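Local coordinates for leucine-rich repeat protein TpLRR (Treponema pallidum, PDB 6MLX) that is of unknown function but is a secreted, probably periplasmic protein whose leucine-rich repeats may serve to bind other macromolecules, at residues 203-207 against 208-212. Numbering follows the deposited sequence.
Sequences RSVRK and LGYKG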
ATOM      1  N   ARG A 203      -6.924 -24.602  -9.011  1.00 33.10           N
ATOM      2  CA  ARG A 203      -6.462 -25.949  -8.681  1.00 33.15           C
ATOM      3  C   ARG A 203      -5.134 -25.918  -7.940  1.00 32.93           C
ATOM      4  O   ARG A 203      -4.947 -26.673  -6.979  1.00 32.85           O
ATOM      5  CB  ARG A 203      -6.344 -26.811  -9.942  1.00 33.34           C
ATOM      6  CG  ARG A 203      -7.693 -27.265 -10.501  1.00 33.66           C
ATOM      7  CD  ARG A 203      -7.553 -28.403 -11.511  1.00 33.95           C
ATOM      8  NE  ARG A 203      -6.769 -28.033 -12.685  1.00 33.97           N
ATOM      9  CZ  ARG A 203      -7.273 -27.447 -13.767  1.00 34.06           C
ATOM     10  NH1 ARG A 203      -8.569 -27.145 -13.816  1.00 34.09           N
ATOM     11  NH2 ARG A 203      -6.477 -27.150 -14.793  1.00 34.00           N
ATOM     12  N   SER A 204      -4.180 -25.083  -8.373  1.00 32.86           N
ATOM     13  CA  SER A 204      -2.910 -25.086  -7.650  1.00 32.63           C
ATOM     14  C   SER A 204      -3.070 -24.497  -6.250  1.00 32.51           C
ATOM     15  O   SER A 204      -2.340 -24.887  -5.322  1.00 32.31           O
ATOM     16  CB  SER A 204      -1.825 -24.363  -8.458  1.00 32.56           C
ATOM     17  OG  SER A 204      -2.216 -23.058  -8.824  1.00 32.74           O
ATOM     18  N   VAL A 205      -4.070 -23.632  -6.060  1.00 32.39           N
ATOM     19  CA  VAL A 205      -4.361 -23.093  -4.734  1.00 32.19           C
ATOM     20  C   VAL A 205      -5.007 -24.152  -3.843  1.00 32.25           C
ATOM     21  O   VAL A 205      -4.656 -24.279  -2.659  1.00 32.00           O
ATOM     22  CB  VAL A 205      -5.244 -21.835  -4.848  1.00 32.23           C
ATOM     23  CG1 VAL A 205      -5.934 -21.550  -3.539  1.00 32.08           C
ATOM     24  CG2 VAL A 205      -4.398 -20.626  -5.254  1.00 32.04           C
ATOM     25  N   ARG A 206      -5.981 -24.906  -4.376  1.00 32.58           N
ATOM     26  CA  ARG A 206      -6.540 -26.006  -3.592  1.00 32.57           C
ATOM     27  C   ARG A 206      -5.453 -27.013  -3.238  1.00 32.41           C
ATOM     28  O   ARG A 206      -5.370 -27.466  -2.089  1.00 32.21           O
ATOM     29  CB  ARG A 206      -7.699 -26.677  -4.344  1.00 32.85           C
ATOM     30  CG  ARG A 206      -8.884 -25.736  -4.663  1.00 32.95           C
ATOM     31  CD  ARG A 206     -10.229 -26.155  -4.029  1.00 33.04           C
ATOM     32  NE  ARG A 206     -10.520 -25.438  -2.778  1.00 32.81           N
ATOM     33  CZ  ARG A 206     -11.518 -24.574  -2.584  1.00 32.69           C
ATOM     34  NH1 ARG A 206     -12.373 -24.287  -3.553  1.00 32.87           N
ATOM     35  NH2 ARG A 206     -11.659 -23.991  -1.395  1.00 32.53           N
ATOM     36  N   LYS A 207      -4.588 -27.342  -4.209  1.00 32.63           N
ATOM     37  CA  LYS A 207      -3.463 -28.247  -3.981  1.00 32.55           C
ATOM     38  C   LYS A 207      -2.548 -27.744  -2.872  1.00 32.20           C
ATOM     39  O   LYS A 207      -1.990 -28.553  -2.112  1.00 31.90           O
ATOM     40  CB  LYS A 207      -2.674 -28.435  -5.280  1.00 32.69           C
ATOM     41  CG  LYS A 207      -1.384 -29.251  -5.142  1.00 32.62           C
ATOM     42  CD  LYS A 207      -1.152 -30.119  -6.366  1.00 32.85           C
ATOM     43  CE  LYS A 207      -2.312 -31.111  -6.532  1.00 33.24           C
ATOM     44  NZ  LYS A 207      -2.161 -32.049  -7.705  1.00 33.43           N
ATOM     45  N   LEU A 208      -2.397 -26.416  -2.742  1.00 31.98           N
ATOM     46  CA  LEU A 208      -1.647 -25.879  -1.608  1.00 31.55           C
ATOM     47  C   LEU A 208      -2.415 -25.954  -0.290  1.00 31.26           C
ATOM     48  O   LEU A 208      -1.824 -25.676   0.763  1.00 30.88           O
ATOM     49  CB  LEU A 208      -1.229 -24.426  -1.884  1.00 31.49           C
ATOM     50  CG  LEU A 208      -0.152 -24.210  -2.956  1.00 31.53           C
ATOM     51  CD1 LEU A 208      -0.134 -22.754  -3.388  1.00 31.55           C
ATOM     52  CD2 LEU A 208       1.237 -24.640  -2.489  1.00 31.19           C
ATOM     53  N   GLY A 209      -3.698 -26.303  -0.309  1.00 31.47           N
ATOM     54  CA  GLY A 209      -4.444 -26.543   0.909  1.00 31.29           C
ATOM     55  C   GLY A 209      -5.511 -25.529   1.268  1.00 31.44           C
ATOM     56  O   GLY A 209      -6.041 -25.588   2.384  1.00 31.36           O
ATOM     57  N   TYR A 210      -5.841 -24.598   0.381  1.00 31.44           N
ATOM     58  CA  TYR A 210      -6.922 -23.664   0.658  1.00 31.49           C
ATOM     59  C   TYR A 210      -8.242 -24.417   0.710  1.00 31.67           C
ATOM     60  O   TYR A 210      -8.530 -25.232  -0.174  1.00 31.91           O
ATOM     61  CB  TYR A 210      -6.964 -22.580  -0.418  1.00 31.61           C
ATOM     62  CG  TYR A 210      -7.986 -21.478  -0.219  1.00 31.57           C
ATOM     63  CD1 TYR A 210      -7.868 -20.559   0.825  1.00 31.31           C
ATOM     64  CD2 TYR A 210      -9.040 -21.326  -1.103  1.00 31.74           C
ATOM     65  CE1 TYR A 210      -8.794 -19.533   0.989  1.00 31.20           C
ATOM     66  CE2 TYR A 210      -9.966 -20.320  -0.946  1.00 31.58           C
ATOM     67  CZ  TYR A 210      -9.840 -19.414   0.094  1.00 31.38           C
ATOM     68  OH  TYR A 210     -10.774 -18.403   0.225  1.00 31.15           O
ATOM     69  N   LYS A 211      -9.027 -24.165   1.760  1.00 31.97           N
ATOM     70  CA  LYS A 211     -10.359 -24.743   1.898  1.00 32.11           C
ATOM     71  C   LYS A 211     -11.444 -23.676   1.930  1.00 31.97           C
ATOM     72  O   LYS A 211     -12.614 -24.010   2.165  1.00 31.92           O
ATOM     73  CB  LYS A 211     -10.488 -25.603   3.164  1.00 32.00           C
ATOM     74  CG  LYS A 211      -9.212 -26.192   3.713  1.00 31.89           C
ATOM     75  CD  LYS A 211      -8.778 -27.452   2.971  1.00 32.02           C
ATOM     76  CE  LYS A 211      -7.505 -28.018   3.612  1.00 31.67           C
ATOM     77  NZ  LYS A 211      -6.795 -28.996   2.728  1.00 31.77           N
ATOM     78  N   GLY A 212     -11.099 -22.407   1.722  1.00 31.78           N
ATOM     79  CA  GLY A 212     -12.078 -21.338   1.772  1.00 31.60           C
ATOM     80  C   GLY A 212     -12.837 -21.196   0.467  1.00 31.84           C
ATOM     81  O   GLY A 212     -12.746 -22.021  -0.444  1.00 32.05           O
TER
HETATM   82  O   HOH W   1      -7.298 -28.208  -0.701  1.00 32.51           O
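Arg206 in the last turn of helix 199-207 and Tyr210 just after it, four residues apart, are joined where the chain turns away across the helix end. The arginine side chain bends at both chi2 and chi3 and lays its guanidinium along the departing backbone: NE donates to Tyr210 O at 3.3 Å with an N-H...O angle of 160°. That oxygen lies near the guanidinium plane, although NE stands above the plane of the carbonyl it meets. NH2 reaches further, to Gly212 O, but the modelled separation is too short to be taken literally. A water donates to both Arg206 O and Tyr210 O, adding a second bridge between the same two residues.

Backbone bonds close the helix end. The last helical one runs from Leu208 N to Ser204 O, an oxygen that also has Leu208 CG in van der Waals contact at 3.3 Å; the leucine side chain packs on Leu180. Tyr210 N then donates to Val205 O and Gly209 N to Arg206 O, the latter at 2.7 Å. With the positive phi of Gly209 (110°), these two bonds form a Schellman motif, which ends the C-terminal helix at one end of the elongated repeat array and turns the chain aside.

Val205 and Tyr210 make the apolar contact, running side by side in the same direction with CG1 of Val205 resting 3.4 Å from CB of Tyr210, and Phe191 packs against both. Gly212 N lies over the centre of one face of the Tyr210 ring, 3.4 Å above its plane. The ring also meets Phe186 and Phe191 edge-to-face, and the hydroxyl of this buried tyrosine is hydrogen-bonded to Glu213 O and Phe191 N.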